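Local structure of mandelate racemase (Bordetella bronchiseptica, 3H12) at residues Trp225-Leu230 with Thr252-Tyr257. The protein is a putative mandelate racemase of the enolase superfamily, whose members typically abstract a proton next to a carboxylate with the help of a bound metal ion. Numbering follows the deposited sequence.
Sequences WFEEPL and TGENLY. With NA (sodium ion), chain C.
Glu228 reaches across to Thr252, Glu254 and Asn255, and has more surface buried by the contact than any other residue. With CG anti to the carbonyl carbon (chi1 -81°) and the chain extended beyond it, the shaft runs past the hydroxyl of Thr252, Glu228 CG lying 3.7 Å from Thr252 OG1. The carboxylate comes to rest over the side chain of Glu254, where Glu228 OE2 is 3.6 Å from Glu254 CG; the two carboxylate planes stack, 22° apart. If both are charged they would repel each other, an effect the sodium ion and its waters probably offset. A water ties the segments together: it donates to Glu228 OE2 (2.6 Å), accepts from the backbone N of Asn255 and hydrogen-bonds with Thr252 OG1. The other oxygen, Glu228 OE1, takes a hydrogen bond from a water bound to the sodium ion, which places Glu228 in the second shell of the metal. Strands 225-227 and 249-252 are parallel neighbours in the modified TIM barrel, (beta/alpha)7beta, of the enolase superfamily, and the contact joins the loops at their C-terminal ends, where this fold carries its metal and active site. Glu227 and Glu254 bind the ion directly through OE2; Glu254 OE2 stands 2.2 Å from the sodium, and Asp201 on strand 197-201 completes the protein ligands. The two glutamates arrive at about a right angle with carboxylate planes 69° apart, their OE2 atoms brought to 3.2 Å by the shared cation. The non-metal oxygen of Glu227, OE1, forms a salt bridge with Lys171, accepts from Gln275 and receives a weak bond from Trp225 NE1, restricting rotation of the carboxylate. On Glu254, carried by a type I turn from Gly253 to Leu256, OE1 accepts from another sodium-bound water.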
ATOM      1  N   TRP A 225     -12.542  22.253  14.581  1.00 13.47           N
ATOM      2  CA  TRP A 225     -12.782  20.845  14.223  1.00 11.89           C
ATOM      3  C   TRP A 225     -14.147  20.738  13.558  1.00 13.61           C
ATOM      4  O   TRP A 225     -14.988  21.660  13.657  1.00 14.48           O
ATOM      5  CB  TRP A 225     -12.580  19.847  15.408  1.00 12.97           C
ATOM      6  CG  TRP A 225     -13.670  19.805  16.476  1.00 12.48           C
ATOM      7  CD1 TRP A 225     -15.062  19.820  16.353  1.00 13.45           C
ATOM      8  CD2 TRP A 225     -13.423  19.587  17.859  1.00 12.64           C
ATOM      9  NE1 TRP A 225     -15.687  19.643  17.621  1.00 13.78           N
ATOM     10  CE2 TRP A 225     -14.686  19.443  18.531  1.00 14.07           C
ATOM     11  CE3 TRP A 225     -12.249  19.449  18.569  1.00 13.33           C
ATOM     12  CZ2 TRP A 225     -14.774  19.246  19.946  1.00 13.18           C
ATOM     13  CZ3 TRP A 225     -12.320  19.181  19.938  1.00 13.07           C
ATOM     14  CH2 TRP A 225     -13.579  19.095  20.595  1.00 15.99           C
ATOM     15  N   PHE A 226     -14.318  19.602  12.870  1.00 12.85           N
ATOM     16  CA  PHE A 226     -15.570  19.193  12.187  1.00 12.00           C
ATOM     17  C   PHE A 226     -15.892  17.864  12.778  1.00 13.80           C
ATOM     18  O   PHE A 226     -15.197  16.837  12.594  1.00 13.52           O
ATOM     19  CB  PHE A 226     -15.147  19.057  10.696  1.00 12.57           C
ATOM     20  CG  PHE A 226     -16.296  18.877   9.732  1.00 12.96           C
ATOM     21  CD1 PHE A 226     -17.608  18.966  10.157  1.00 13.75           C
ATOM     22  CD2 PHE A 226     -16.043  18.625   8.397  1.00 14.40           C
ATOM     23  CE1 PHE A 226     -18.676  18.871   9.230  1.00 14.35           C
ATOM     24  CE2 PHE A 226     -17.121  18.480   7.418  1.00 14.10           C
ATOM     25  CZ  PHE A 226     -18.424  18.591   7.863  1.00 14.52           C
ATOM     26  N   GLU A 227     -16.909  17.919  13.663  1.00 12.74           N
ATOM     27  CA  GLU A 227     -17.374  16.790  14.485  1.00 13.29           C
ATOM     28  C   GLU A 227     -18.554  16.063  13.901  1.00 13.49           C
ATOM     29  O   GLU A 227     -19.416  16.653  13.295  1.00 14.56           O
ATOM     30  CB  GLU A 227     -17.753  17.356  15.881  1.00 14.84           C
ATOM     31  CG  GLU A 227     -18.475  16.345  16.772  1.00 13.68           C
ATOM     32  CD  GLU A 227     -18.569  16.937  18.159  1.00 14.86           C
ATOM     33  OE1 GLU A 227     -17.977  17.993  18.505  1.00 15.27           O
ATOM     34  OE2 GLU A 227     -19.246  16.194  18.992  1.00 15.43           O
ATOM     35  N   GLU A 228     -18.423  14.739  13.975  1.00 12.92           N
ATOM     36  CA  GLU A 228     -19.425  13.787  13.378  1.00 13.12           C
ATOM     37  C   GLU A 228     -19.841  14.312  11.988  1.00 12.90           C
ATOM     38  O   GLU A 228     -21.013  14.498  11.652  1.00 14.13           O
ATOM     39  CB  GLU A 228     -20.697  13.612  14.286  1.00 13.62           C
ATOM     40  CG  GLU A 228     -20.377  12.597  15.409  1.00 16.07           C
ATOM     41  CD  GLU A 228     -21.631  12.006  16.025  1.00 14.96           C
ATOM     42  OE1 GLU A 228     -22.724  12.656  15.929  1.00 16.50           O
ATOM     43  OE2 GLU A 228     -21.527  10.837  16.472  1.00 16.44           O
ATOM     44  N   PRO A 229     -18.895  14.548  11.052  1.00 11.90           N
ATOM     45  CA  PRO A 229     -19.220  15.075   9.716  1.00 13.56           C
ATOM     46  C   PRO A 229     -20.063  14.080   8.941  1.00 15.60           C
ATOM     47  O   PRO A 229     -20.832  14.511   8.060  1.00 16.94           O
ATOM     48  CB  PRO A 229     -17.864  15.217   9.056  1.00 14.56           C
ATOM     49  CG  PRO A 229     -16.959  14.179   9.760  1.00 15.04           C
ATOM     50  CD  PRO A 229     -17.435  14.314  11.230  1.00 13.84           C
ATOM     51  N   LEU A 230     -19.909  12.739   9.221  1.00 14.87           N
ATOM     52  CA  LEU A 230     -20.541  11.696   8.409  1.00 13.00           C
ATOM     53  C   LEU A 230     -21.037  10.633   9.438  1.00 12.81           C
ATOM     54  O   LEU A 230     -20.727  10.670  10.657  1.00 13.48           O
ATOM     55  CB  LEU A 230     -19.457  10.918   7.569  1.00 15.00           C
ATOM     56  CG  LEU A 230     -18.698  11.861   6.591  1.00 14.53           C
ATOM     57  CD1 LEU A 230     -17.609  10.970   5.989  1.00 17.14           C
ATOM     58  CD2 LEU A 230     -19.651  12.350   5.512  1.00 15.34           C
ATOM     59  N   THR A 252     -14.611  12.700  15.920  1.00 13.38           N
ATOM     60  CA  THR A 252     -15.828  11.961  16.159  1.00 13.83           C
ATOM     61  C   THR A 252     -15.560  11.129  17.422  1.00 13.59           C
ATOM     62  O   THR A 252     -14.425  10.918  17.847  1.00 13.92           O
ATOM     63  CB  THR A 252     -16.136  11.100  14.884  1.00 15.62           C
ATOM     64  OG1 THR A 252     -17.411  10.466  15.166  1.00 15.48           O
ATOM     65  CG2 THR A 252     -15.102   9.974  14.670  1.00 16.28           C
ATOM     66  N   GLY A 253     -16.663  10.689  18.051  1.00 13.91           N
ATOM     67  CA  GLY A 253     -16.461   9.615  19.048  1.00 13.22           C
ATOM     68  C   GLY A 253     -17.649   9.457  20.052  1.00 13.75           C
ATOM     69  O   GLY A 253     -17.614   8.415  20.723  1.00 15.31           O
ATOM     70  N   GLU A 254     -18.564  10.435  20.133  1.00 14.33           N
ATOM     71  CA  GLU A 254     -19.644  10.178  21.089  1.00 16.67           C
ATOM     72  C   GLU A 254     -20.445   8.929  20.808  1.00 16.10           C
ATOM     73  O   GLU A 254     -21.055   8.344  21.741  1.00 16.83           O
ATOM     74  CB  GLU A 254     -20.508  11.405  21.196  1.00 19.35           C
ATOM     75  CG  GLU A 254     -21.360  11.548  20.014  1.00 19.99           C
ATOM     76  CD  GLU A 254     -22.035  12.957  20.072  1.00 24.16           C
ATOM     77  OE1 GLU A 254     -23.241  13.096  20.242  1.00 22.52           O
ATOM     78  OE2 GLU A 254     -21.233  13.874  19.916  1.00 21.86           O
ATOM     79  N   ASN A 255     -20.508   8.447  19.558  1.00 15.62           N
ATOM     80  CA  ASN A 255     -21.309   7.301  19.222  1.00 14.21           C
ATOM     81  C   ASN A 255     -20.476   6.089  18.787  1.00 15.86           C
ATOM     82  O   ASN A 255     -21.032   5.140  18.213  1.00 16.50           O
ATOM     83  CB  ASN A 255     -22.330   7.726  18.113  1.00 15.51           C
ATOM     84  CG  ASN A 255     -23.401   8.623  18.655  1.00 14.29           C
ATOM     85  OD1 ASN A 255     -23.592   9.785  18.167  1.00 18.55           O
ATOM     86  ND2 ASN A 255     -24.023   8.177  19.730  1.00 14.49           N
ATOM     87  N   LEU A 256     -19.199   6.185  19.129  1.00 14.73           N
ATOM     88  CA  LEU A 256     -18.215   5.022  18.910  1.00 14.43           C
ATOM     89  C   LEU A 256     -17.909   4.457  20.285  1.00 15.80           C
ATOM     90  O   LEU A 256     -17.818   5.203  21.285  1.00 16.39           O
ATOM     91  CB  LEU A 256     -16.897   5.574  18.280  1.00 14.53           C
ATOM     92  CG  LEU A 256     -17.153   6.061  16.822  1.00 15.93           C
ATOM     93  CD1 LEU A 256     -15.795   6.646  16.406  1.00 18.31           C
ATOM     94  CD2 LEU A 256     -17.507   4.905  15.834  1.00 16.34           C
ATOM     95  N   TYR A 257     -17.683   3.110  20.372  1.00 14.86           N
ATOM     96  CA  TYR A 257     -17.599   2.452  21.701  1.00 15.07           C
ATOM     97  C   TYR A 257     -16.315   1.666  21.762  1.00 14.57           C
ATOM     98  O   TYR A 257     -16.039   0.862  20.823  1.00 14.34           O
ATOM     99  CB  TYR A 257     -18.834   1.517  21.875  1.00 13.87           C
ATOM    100  CG  TYR A 257     -20.078   2.351  21.985  1.00 14.18           C
ATOM    101  CD1 TYR A 257     -20.581   2.711  23.230  1.00 13.88           C
ATOM    102  CD2 TYR A 257     -20.844   2.634  20.822  1.00 15.48           C
ATOM    103  CE1 TYR A 257     -21.774   3.494  23.377  1.00 15.25           C
ATOM    104  CE2 TYR A 257     -22.030   3.444  20.937  1.00 15.18           C
ATOM    105  CZ  TYR A 257     -22.463   3.842  22.198  1.00 14.58           C
ATOM    106  OH  TYR A 257     -23.604   4.619  22.338  1.00 16.15           O
TER
HETATM  107 NA    NA C 500     -21.577  15.945  19.221  1.00 18.59          NA
HETATM  108  O   HOH W   1     -19.298   9.665  17.225  1.00 16.04           O
HETATM  109  O   HOH W   2     -22.067  14.978  17.167  1.00 22.03           O
HETATM  110  O   HOH W   3     -23.878  15.640  19.617  1.00 17.54           O
HETATM  111  O   HOH W   4     -21.787  17.241  21.348  1.00 16.77           O